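Local coordinates for DUF1436 domain-containing protein (PDB 2GKP) that is of unknown function but probably acts as an immunity protein that neutralises the toxin of a contact-dependent growth inhibition system, at residues E9-E20 against N110-N120; L123-V131 against G158-R167. All coordinates share one frame; numbering follows the deposited sequence. Where two conformers were deposited one is given.

Contact 1 (E9-E20 against N110-N120); sequences EQDYWAGYKANE and NMMSVDIWLHN. With EDO (1,2-ethanediol), chain C.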
loop_
_atom_site.group_PDB
_atom_site.type_symbol
_atom_site.label_atom_id
_atom_site.label_comp_id
_atom_site.label_asym_id
_atom_site.label_seq_id
_atom_site.Cartn_x
_atom_site.Cartn_y
_atom_site.Cartn_z
ATOM N N GLU A 9 -12.568 -16.068 1.668
ATOM C CA GLU A 9 -12.816 -15.496 2.987
ATOM C C GLU A 9 -11.622 -14.776 3.592
ATOM O O GLU A 9 -11.798 -14.062 4.581
ATOM C CB GLU A 9 -13.407 -16.524 3.981
ATOM C CG GLU A 9 -14.711 -17.199 3.512
ATOM C CD GLU A 9 -15.777 -16.233 2.988
ATOM O OE1 GLU A 9 -16.035 -15.180 3.614
ATOM O OE2 GLU A 9 -16.379 -16.545 1.939
ATOM N N GLN A 10 -10.438 -14.916 2.987
ATOM C CA GLN A 10 -9.239 -14.242 3.507
ATOM C C GLN A 10 -9.109 -12.841 2.907
ATOM O O GLN A 10 -9.394 -12.615 1.726
ATOM C CB GLN A 10 -7.972 -15.058 3.226
ATOM C CG GLN A 10 -6.736 -14.653 4.024
ATOM C CD GLN A 10 -5.597 -15.654 3.881
ATOM O OE1 GLN A 10 -5.825 -16.884 3.739
ATOM N NE2 GLN A 10 -4.375 -15.151 3.921
ATOM N N ASP A 11 -8.715 -11.922 3.766
ATOM C CA ASP A 11 -8.450 -10.542 3.371
ATOM C C ASP A 11 -6.989 -10.334 3.030
ATOM O O ASP A 11 -6.128 -10.777 3.768
ATOM C CB ASP A 11 -8.821 -9.604 4.527
ATOM C CG ASP A 11 -10.286 -9.701 4.879
ATOM O OD1 ASP A 11 -11.123 -9.331 4.022
ATOM O OD2 ASP A 11 -10.574 -10.175 6.006
ATOM N N TYR A 12 -6.736 -9.623 1.928
ATOM C CA TYR A 12 -5.382 -9.238 1.572
ATOM C C TYR A 12 -5.370 -7.740 1.380
ATOM O O TYR A 12 -6.266 -7.191 0.738
ATOM C CB TYR A 12 -4.941 -9.945 0.274
ATOM C CG TYR A 12 -5.046 -11.452 0.334
ATOM C CD1 TYR A 12 -3.935 -12.212 0.647
ATOM C CD2 TYR A 12 -6.265 -12.096 0.145
ATOM C CE1 TYR A 12 -4.015 -13.623 0.737
ATOM C CE2 TYR A 12 -6.358 -13.488 0.228
ATOM C CZ TYR A 12 -5.227 -14.223 0.523
ATOM O OH TYR A 12 -5.293 -15.601 0.606
ATOM N N TRP A 13 -4.319 -7.101 1.897
ATOM C CA TRP A 13 -4.208 -5.667 1.804
ATOM C C TRP A 13 -2.841 -5.211 1.299
ATOM O O TRP A 13 -1.811 -5.874 1.543
ATOM C CB TRP A 13 -4.447 -5.039 3.180
ATOM C CG TRP A 13 -5.861 -5.010 3.646
ATOM C CD1 TRP A 13 -6.559 -6.028 4.239
ATOM C CD2 TRP A 13 -6.730 -3.866 3.661
ATOM N NE1 TRP A 13 -7.813 -5.585 4.610
ATOM C CE2 TRP A 13 -7.954 -4.274 4.236
ATOM C CE3 TRP A 13 -6.606 -2.544 3.198
ATOM C CZ2 TRP A 13 -9.027 -3.393 4.406
ATOM C CZ3 TRP A 13 -7.682 -1.676 3.365
ATOM C CH2 TRP A 13 -8.874 -2.100 3.979
ATOM N N ALA A 14 -2.840 -4.041 0.637
ATOM C CA ALA A 14 -1.608 -3.445 0.140
ATOM C C ALA A 14 -1.793 -1.966 -0.012
ATOM O O ALA A 14 -2.902 -1.460 0.029
ATOM C CB ALA A 14 -1.159 -4.064 -1.235
ATOM N N GLY A 15 -0.674 -1.260 -0.173
ATOM C CA GLY A 15 -0.721 0.175 -0.379
ATOM C C GLY A 15 0.072 0.598 -1.611
ATOM O O GLY A 15 1.023 -0.084 -2.018
ATOM N N TYR A 16 -0.316 1.743 -2.152
ATOM C CA TYR A 16 0.273 2.287 -3.377
ATOM C C TYR A 16 0.403 3.774 -3.129
ATOM O O TYR A 16 -0.597 4.513 -3.142
ATOM C CB TYR A 16 -0.631 1.971 -4.593
ATOM C CG TYR A 16 -0.302 2.680 -5.894
ATOM C CD1 TYR A 16 0.954 2.580 -6.479
ATOM C CD2 TYR A 16 -1.279 3.398 -6.575
ATOM C CE1 TYR A 16 1.234 3.216 -7.708
ATOM C CE2 TYR A 16 -1.004 4.051 -7.793
ATOM C CZ TYR A 16 0.253 3.955 -8.342
ATOM O OH TYR A 16 0.519 4.577 -9.548
ATOM N N LYS A 17 1.637 4.202 -2.843
ATOM C CA LYS A 17 1.940 5.621 -2.596
ATOM C C LYS A 17 2.709 6.223 -3.755
ATOM O O LYS A 17 3.376 5.494 -4.494
ATOM C CB LYS A 17 2.737 5.796 -1.304
ATOM C CG LYS A 17 1.841 5.675 -0.083
ATOM C CD LYS A 17 2.638 5.593 1.188
ATOM C CE LYS A 17 1.752 5.824 2.431
ATOM N NZ LYS A 17 0.652 4.808 2.497
ATOM N N ALA A 18 2.610 7.546 -3.941
ATOM C CA ALA A 18 3.270 8.182 -5.093
ATOM C C ALA A 18 3.619 9.578 -4.752
ATOM O O ALA A 18 2.765 10.315 -4.255
ATOM C CB ALA A 18 2.342 8.194 -6.319
ATOM N N ASN A 19 4.848 9.970 -5.069
ATOM C CA ASN A 19 5.233 11.379 -4.963
ATOM C C ASN A 19 5.900 11.808 -6.256
ATOM O O ASN A 19 5.756 11.115 -7.276
ATOM C CB ASN A 19 6.043 11.661 -3.661
ATOM C CG ASN A 19 7.440 11.035 -3.640
ATOM O OD1 ASN A 19 8.154 11.076 -2.590
ATOM N ND2 ASN A 19 7.866 10.503 -4.777
ATOM N N GLU A 20 6.594 12.944 -6.243
ATOM C CA GLU A 20 7.145 13.401 -7.509
ATOM C C GLU A 20 8.351 12.592 -7.980
ATOM O O GLU A 20 8.859 12.842 -9.087
ATOM C CB GLU A 20 7.498 14.909 -7.466
ATOM C CG GLU A 20 8.774 15.286 -6.675
ATOM C CD GLU A 20 8.641 15.208 -5.168
ATOM O OE1 GLU A 20 7.503 15.016 -4.647
ATOM O OE2 GLU A 20 9.703 15.377 -4.517
ATOM N N ASN A 110 4.556 15.777 -1.288
ATOM C CA ASN A 110 3.592 15.559 -2.370
ATOM C C ASN A 110 3.123 14.118 -2.442
ATOM O O ASN A 110 2.653 13.657 -3.511
ATOM C CB ASN A 110 4.204 15.959 -3.703
ATOM C CG ASN A 110 4.679 17.403 -3.697
ATOM O OD1 ASN A 110 3.906 18.308 -3.393
ATOM N ND2 ASN A 110 5.940 17.630 -4.049
HETATM N N MSE A 111 3.284 13.398 -1.324
HETATM C CA MSE A 111 2.998 11.963 -1.330
HETATM C C MSE A 111 1.493 11.708 -1.212
HETATM O O MSE A 111 0.856 12.086 -0.241
HETATM C CB MSE A 111 3.784 11.221 -0.255
HETATM C CG MSE A 111 3.638 9.721 -0.348
HETATM SE SE MSE A 111 4.665 8.804 1.012
HETATM C CE MSE A 111 6.455 9.052 0.305
HETATM N N MSE A 112 0.955 11.060 -2.245
HETATM C CA MSE A 112 -0.420 10.581 -2.239
HETATM C C MSE A 112 -0.455 9.105 -1.857
HETATM O O MSE A 112 0.567 8.404 -1.965
HETATM C CB MSE A 112 -1.033 10.793 -3.638
HETATM C CG MSE A 112 -0.886 12.236 -4.145
HETATM SE SE MSE A 112 -1.986 13.454 -3.051
HETATM C CE MSE A 112 -2.416 14.828 -4.278
ATOM N N SER A 113 -1.631 8.625 -1.448
ATOM C CA SER A 113 -1.736 7.239 -0.974
ATOM C C SER A 113 -3.055 6.573 -1.382
ATOM O O SER A 113 -4.121 7.133 -1.169
ATOM C CB SER A 113 -1.686 7.236 0.557
ATOM O OG SER A 113 -1.544 5.890 1.016
ATOM N N VAL A 114 -2.947 5.362 -1.939
ATOM C CA VAL A 114 -4.090 4.550 -2.307
ATOM C C VAL A 114 -3.967 3.263 -1.513
ATOM O O VAL A 114 -2.866 2.724 -1.386
ATOM C CB VAL A 114 -4.023 4.269 -3.851
ATOM C CG1 VAL A 114 -4.941 3.134 -4.263
ATOM C CG2 VAL A 114 -4.331 5.501 -4.695
ATOM N N ASP A 115 -5.086 2.751 -1.001
ATOM C CA ASP A 115 -5.139 1.456 -0.300
ATOM C C ASP A 115 -5.820 0.426 -1.186
ATOM O O ASP A 115 -6.722 0.781 -1.918
ATOM C CB ASP A 115 -5.944 1.547 1.019
ATOM C CG ASP A 115 -5.272 2.400 2.087
ATOM O OD1 ASP A 115 -4.104 2.828 1.932
ATOM O OD2 ASP A 115 -5.935 2.612 3.129
ATOM N N ILE A 116 -5.408 -0.827 -1.088
ATOM C CA ILE A 116 -6.075 -1.884 -1.894
ATOM C C ILE A 116 -6.444 -3.002 -0.951
ATOM O O ILE A 116 -5.602 -3.485 -0.161
ATOM C CB ILE A 116 -5.138 -2.458 -3.014
ATOM C CG1 ILE A 116 -4.656 -1.326 -3.930
ATOM C CG2 ILE A 116 -5.887 -3.489 -3.836
ATOM C CD1 ILE A 116 -3.256 -0.784 -3.560
ATOM N N TRP A 117 -7.735 -3.387 -1.031
ATOM C CA TRP A 117 -8.273 -4.494 -0.240
ATOM C C TRP A 117 -8.857 -5.555 -1.177
ATOM O O TRP A 117 -9.708 -5.234 -1.983
ATOM C CB TRP A 117 -9.341 -3.975 0.718
ATOM C CG TRP A 117 -10.114 -5.077 1.417
ATOM C CD1 TRP A 117 -9.625 -6.237 1.967
ATOM C CD2 TRP A 117 -11.527 -5.094 1.638
ATOM N NE1 TRP A 117 -10.651 -6.961 2.541
ATOM C CE2 TRP A 117 -11.826 -6.288 2.335
ATOM C CE3 TRP A 117 -12.571 -4.210 1.310
ATOM C CZ2 TRP A 117 -13.124 -6.615 2.731
ATOM C CZ3 TRP A 117 -13.875 -4.560 1.670
ATOM C CH2 TRP A 117 -14.134 -5.745 2.399
ATOM N N LEU A 118 -8.319 -6.778 -1.102
ATOM C CA LEU A 118 -8.856 -7.912 -1.861
ATOM C C LEU A 118 -9.579 -8.878 -0.933
ATOM O O LEU A 118 -9.037 -9.291 0.072
ATOM C CB LEU A 118 -7.696 -8.660 -2.508
ATOM C CG LEU A 118 -8.036 -9.970 -3.261
ATOM C CD1 LEU A 118 -8.976 -9.701 -4.418
ATOM C CD2 LEU A 118 -6.740 -10.587 -3.764
ATOM N N HIS A 119 -10.782 -9.269 -1.326
ATOM C CA HIS A 119 -11.576 -10.207 -0.533
ATOM C C HIS A 119 -12.543 -10.899 -1.476
ATOM O O HIS A 119 -13.295 -10.227 -2.186
ATOM C CB HIS A 119 -12.357 -9.461 0.555
ATOM C CG HIS A 119 -13.180 -10.360 1.420
ATOM N ND1 HIS A 119 -14.525 -10.571 1.216
ATOM C CD2 HIS A 119 -12.829 -11.130 2.474
ATOM C CE1 HIS A 119 -14.976 -11.411 2.134
ATOM N NE2 HIS A 119 -13.966 -11.777 2.901
ATOM N N ASN A 120 -12.476 -12.235 -1.522
ATOM C CA ASN A 120 -13.320 -13.035 -2.413
ATOM C C ASN A 120 -13.369 -12.487 -3.832
ATOM O O ASN A 120 -14.434 -12.347 -4.459
ATOM C CB ASN A 120 -14.728 -13.178 -1.823
ATOM C CG ASN A 120 -14.739 -13.993 -0.535
ATOM O OD1 ASN A 120 -13.781 -14.700 -0.212
ATOM N ND2 ASN A 120 -15.827 -13.875 0.230
HETATM C C1 EDO C . -6.234 5.370 0.900
HETATM O O1 EDO C . -7.590 5.249 1.366
HETATM C C2 EDO C . -5.349 5.809 2.071
HETATM O O2 EDO C . -3.999 5.330 2.032
HETATM O O HOH W 1 -14.689 -12.587 5.825
HETATM O O HOH W 2 -10.004 -13.575 -0.549
HETATM O O HOH W 3 6.973 14.481 -1.975
#
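Strands 11-18 and 112-119 run antiparallel, their axes 4.6 Å apart at closest, with hydrogen-bonded pairs at Y12-L118, A14-I116, Y16-V114 and A18-M112. On the face that carries W13 and W117 the two indoles form an offset stack, five-membered rings 4.4 Å between centroids and planes 17° apart. CB of W117 sits squarely over the six-membered ring of W13, a CH-pi contact of 3.6 Å to that ring's centroid. W117 CG stands anti to the backbone N (chi1 171°), which leaves the indole N-H aimed at D11: NE1 gives a 2.8 Å bond to OD1, in the plane of the indole but 35° out of the carboxylate plane. That bond probably fixes the rotation of the indole. Further along the same face, the nearly extended chain of K17 bends at its last torsion, bringing NZ to 2.9 Å from S113 OG. K17 also makes a cation-pi contact with W136, and a sodium ion lies about 3 Å from its nearest side-chain atom. A bound ethanediol, probably from the crystallisation liquor, lies beside S113 and, in the D115 conformer modelled here, donates to OD1 through O2. Side chains tie both ends: N120 OD1 takes the backbone N of E9 at 2.6 Å, and N110 ND2 reaches E20 OE1 from above the carboxylate, whose OE2 bonds Y101. On the other face the packing is largely apolar: in the modelled conformer of Y16, I116 CD1 meets its CB at 3.9 Å, and V114 lies alongside, at the edge of its ring. Helix 51-63 covers this face at A14, Y16 and I116, while strand 23-30 flanks 11-18 and strand 122-132 flanks 112-119, placing the pair in the middle of the antiparallel sheet.

Contact 2 (L123-V131 against G158-R167); sequences LKISPSRHV and GLKLALSRCR. With EDO (1,2-ethanediol), chain C.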
loop_
_atom_site.group_PDB
_atom_site.type_symbol
_atom_site.label_atom_id
_atom_site.label_comp_id
_atom_site.label_asym_id
_atom_site.label_seq_id
_atom_site.Cartn_x
_atom_site.Cartn_y
_atom_site.Cartn_z
ATOM N N LEU A 123 -11.611 -6.437 -5.678
ATOM C CA LEU A 123 -10.550 -5.454 -5.379
ATOM C C LEU A 123 -11.165 -4.085 -5.109
ATOM O O LEU A 123 -11.742 -3.481 -6.027
ATOM C CB LEU A 123 -9.580 -5.341 -6.560
ATOM C CG LEU A 123 -8.705 -6.557 -6.763
ATOM C CD1 LEU A 123 -8.174 -6.544 -8.186
ATOM C CD2 LEU A 123 -7.559 -6.498 -5.746
ATOM N N LYS A 124 -11.036 -3.582 -3.877
ATOM C CA LYS A 124 -11.463 -2.232 -3.532
ATOM C C LYS A 124 -10.202 -1.335 -3.511
ATOM O O LYS A 124 -9.314 -1.537 -2.671
ATOM C CB LYS A 124 -12.163 -2.224 -2.166
ATOM C CG LYS A 124 -12.677 -0.833 -1.704
ATOM C CD LYS A 124 -13.378 -0.966 -0.367
ATOM C CE LYS A 124 -13.848 0.350 0.208
ATOM N NZ LYS A 124 -14.567 0.028 1.447
ATOM N N ILE A 125 -10.141 -0.384 -4.449
ATOM C CA ILE A 125 -8.946 0.460 -4.598
ATOM C C ILE A 125 -9.360 1.879 -4.207
ATOM O O ILE A 125 -10.158 2.498 -4.896
ATOM C CB ILE A 125 -8.373 0.399 -6.033
ATOM C CG1 ILE A 125 -8.154 -1.071 -6.498
ATOM C CG2 ILE A 125 -7.108 1.207 -6.140
ATOM C CD1 ILE A 125 -7.846 -1.225 -8.036
ATOM N N SER A 126 -8.841 2.360 -3.084
ATOM C CA SER A 126 -9.387 3.565 -2.449
ATOM C C SER A 126 -8.386 4.700 -2.439
ATOM O O SER A 126 -7.283 4.548 -1.910
ATOM C CB SER A 126 -9.738 3.285 -0.995
ATOM O OG SER A 126 -10.755 2.292 -0.878
ATOM N N PRO A 127 -8.781 5.849 -2.987
ATOM C CA PRO A 127 -7.938 7.046 -2.939
ATOM C C PRO A 127 -8.012 7.674 -1.543
ATOM O O PRO A 127 -8.722 7.171 -0.668
ATOM C CB PRO A 127 -8.586 7.951 -3.991
ATOM C CG PRO A 127 -10.044 7.562 -3.908
ATOM C CD PRO A 127 -10.059 6.088 -3.681
ATOM N N SER A 128 -7.328 8.779 -1.335
ATOM C CA SER A 128 -7.304 9.411 -0.004
ATOM C C SER A 128 -7.001 10.870 -0.145
ATOM O O SER A 128 -6.623 11.338 -1.220
ATOM C CB SER A 128 -6.237 8.777 0.890
ATOM O OG SER A 128 -4.940 9.085 0.412
ATOM N N ARG A 129 -7.175 11.573 0.971
ATOM C CA ARG A 129 -6.704 12.953 1.145
ATOM C C ARG A 129 -5.439 12.959 2.018
ATOM O O ARG A 129 -5.405 12.379 3.126
ATOM C CB ARG A 129 -7.809 13.814 1.831
ATOM C CG ARG A 129 -7.307 15.134 2.444
ATOM C CD ARG A 129 -6.832 16.180 1.421
ATOM N NE ARG A 129 -6.399 17.330 2.188
ATOM C CZ ARG A 129 -5.406 18.155 1.855
ATOM N NH1 ARG A 129 -4.753 18.021 0.723
ATOM N NH2 ARG A 129 -5.059 19.121 2.689
ATOM N N HIS A 130 -4.413 13.642 1.535
ATOM C CA HIS A 130 -3.171 13.835 2.278
ATOM C C HIS A 130 -3.405 14.939 3.306
ATOM O O HIS A 130 -3.010 16.103 3.141
ATOM C CB HIS A 130 -2.067 14.202 1.300
ATOM C CG HIS A 130 -0.712 14.190 1.914
ATOM N ND1 HIS A 130 0.382 14.708 1.262
ATOM C CD2 HIS A 130 -0.251 13.676 3.083
ATOM C CE1 HIS A 130 1.455 14.543 2.021
ATOM N NE2 HIS A 130 1.096 13.925 3.134
ATOM N N VAL A 131 -4.051 14.552 4.398
ATOM C CA VAL A 131 -4.558 15.479 5.382
ATOM C C VAL A 131 -3.477 16.047 6.294
ATOM O O VAL A 131 -3.567 17.188 6.747
ATOM C CB VAL A 131 -5.692 14.808 6.218
ATOM C CG1 VAL A 131 -5.202 13.527 6.903
ATOM C CG2 VAL A 131 -6.242 15.738 7.285
ATOM N N GLY A 158 -6.712 0.769 -13.175
ATOM C CA GLY A 158 -7.580 1.185 -12.090
ATOM C C GLY A 158 -6.763 1.771 -10.949
ATOM O O GLY A 158 -7.208 2.692 -10.275
ATOM N N LEU A 159 -5.543 1.293 -10.759
ATOM C CA LEU A 159 -4.668 1.898 -9.740
ATOM C C LEU A 159 -4.324 3.339 -10.073
ATOM O O LEU A 159 -4.354 4.222 -9.192
ATOM C CB LEU A 159 -3.379 1.089 -9.565
ATOM C CG LEU A 159 -3.668 -0.295 -8.963
ATOM C CD1 LEU A 159 -2.592 -1.300 -9.348
ATOM C CD2 LEU A 159 -3.757 -0.152 -7.463
ATOM N N LYS A 160 -3.972 3.576 -11.342
ATOM C CA LYS A 160 -3.615 4.923 -11.778
ATOM C C LYS A 160 -4.832 5.847 -11.688
ATOM O O LYS A 160 -4.705 7.031 -11.328
ATOM C CB LYS A 160 -3.058 4.865 -13.212
ATOM C CG LYS A 160 -1.679 4.264 -13.218
ATOM C CD LYS A 160 -0.984 4.458 -14.562
ATOM C CE LYS A 160 0.280 3.618 -14.684
ATOM N NZ LYS A 160 0.902 3.763 -16.067
ATOM N N LEU A 161 -6.006 5.313 -11.991
ATOM C CA LEU A 161 -7.243 6.060 -11.879
ATOM C C LEU A 161 -7.478 6.463 -10.431
ATOM O O LEU A 161 -7.810 7.633 -10.129
ATOM C CB LEU A 161 -8.426 5.241 -12.399
ATOM C CG LEU A 161 -9.816 5.865 -12.304
ATOM C CD1 LEU A 161 -9.895 7.203 -13.079
ATOM C CD2 LEU A 161 -10.898 4.920 -12.800
ATOM N N ALA A 162 -7.302 5.514 -9.507
ATOM C CA ALA A 162 -7.503 5.860 -8.118
ATOM C C ALA A 162 -6.485 6.908 -7.662
ATOM O O ALA A 162 -6.841 7.818 -6.910
ATOM C CB ALA A 162 -7.427 4.618 -7.230
ATOM N N LEU A 163 -5.219 6.773 -8.075
ATOM C CA LEU A 163 -4.219 7.790 -7.730
ATOM C C LEU A 163 -4.663 9.178 -8.238
ATOM O O LEU A 163 -4.512 10.201 -7.535
ATOM C CB LEU A 163 -2.853 7.374 -8.280
ATOM C CG LEU A 163 -1.797 8.451 -8.176
ATOM C CD1 LEU A 163 -1.525 8.626 -6.739
ATOM C CD2 LEU A 163 -0.527 7.983 -8.883
ATOM N N SER A 164 -5.218 9.231 -9.461
ATOM C CA SER A 164 -5.689 10.513 -10.005
ATOM C C SER A 164 -6.792 11.169 -9.180
ATOM O O SER A 164 -7.019 12.382 -9.249
ATOM C CB SER A 164 -6.123 10.354 -11.483
ATOM O OG SER A 164 -7.408 9.782 -11.562
ATOM N N ARG A 165 -7.480 10.362 -8.381
ATOM C CA ARG A 165 -8.539 10.836 -7.504
ATOM C C ARG A 165 -8.036 11.276 -6.111
ATOM O O ARG A 165 -8.806 11.863 -5.332
ATOM C CB ARG A 165 -9.630 9.759 -7.357
ATOM C CG ARG A 165 -10.378 9.533 -8.678
ATOM C CD ARG A 165 -11.393 8.404 -8.523
ATOM N NE ARG A 165 -12.099 8.138 -9.764
ATOM C CZ ARG A 165 -12.942 7.121 -9.918
ATOM N NH1 ARG A 165 -13.142 6.254 -8.916
ATOM N NH2 ARG A 165 -13.527 6.946 -11.084
ATOM N N CYS A 166 -6.763 11.043 -5.803
ATOM C CA CYS A 166 -6.238 11.460 -4.518
ATOM C C CYS A 166 -6.110 12.964 -4.458
ATOM O O CYS A 166 -5.971 13.620 -5.482
ATOM C CB CYS A 166 -4.857 10.827 -4.300
ATOM S SG CYS A 166 -4.928 9.043 -3.932
ATOM N N ARG A 167 -6.180 13.526 -3.259
ATOM C CA ARG A 167 -6.132 14.971 -3.058
ATOM C C ARG A 167 -5.270 15.287 -1.875
ATOM O O ARG A 167 -4.853 14.371 -1.146
ATOM C CB ARG A 167 -7.534 15.498 -2.823
ATOM C CG ARG A 167 -8.443 15.427 -4.054
ATOM C CD ARG A 167 -7.927 16.299 -5.215
ATOM N NE ARG A 167 -8.838 16.298 -6.368
ATOM C CZ ARG A 167 -8.759 15.445 -7.396
ATOM N NH1 ARG A 167 -7.820 14.501 -7.428
ATOM N NH2 ARG A 167 -9.648 15.529 -8.394
ATOM O OXT ARG A 167 -4.982 16.477 -1.649
HETATM C C1 EDO C . -6.234 5.370 0.900
HETATM O O1 EDO C . -7.590 5.249 1.366
HETATM C C2 EDO C . -5.349 5.809 2.071
HETATM O O2 EDO C . -3.999 5.330 2.032
#
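I125 lays its CG2 against A162 CB, 3.6 Å away. CG2 also touches L159 CD2, the two side chains crossing at about a right angle. With CG1 beside the backbone N (chi1 -52°), CG2 is the branch turned to the helix. P127 comes next, its CB 3.4 Å from the carbonyl O of A162 and also touching R165 CB and C166 SG. The sulfur accepts a weak hydrogen bond from S128 N. Here the C-terminal helix 152-164 packs on the antiparallel sheet, and the C-terminal residues after it run beside S128-H130, joined by two backbone hydrogen bonds. R167 N donates to S128 O at 3.0 Å, and H130 N to R167 O at 2.8 Å. The terminal carboxylate is gripped again by R129: OXT lies in the guanidinium plane, at its edge, 2.8 Å from NH1, in a salt bridge between two exposed residues. R129 bends at chi2 (68°) to bring its guanidinium there. R167 folds its own guanidinium back over its segment, where NH1 bonds both S164 O and C166 O, while R165 NH1 reaches the carbonyl of D142.

In the fold
Contact 1 lies near the centre of the chain and joins two sheet strands, yet its ends and its indole face are partly exposed. Contact 2, farther from the centre, brings the C-terminal helix and tail onto the next strand and is mainly buried apart from R129 and R167. Strands 112-119 and 122-132 are sheet neighbours, so the two contacts share a seam: S128 OG bonds S113 O, W117 O takes K124 N, and V114 CG1 packs on I125 CG2. One ethanediol touches both. Contact 1 rests on a regular set of backbone bonds; contact 2 buries less surface, passing from small aliphatic packing under the helix to backbone bonds and a salt bridge at the C-terminus.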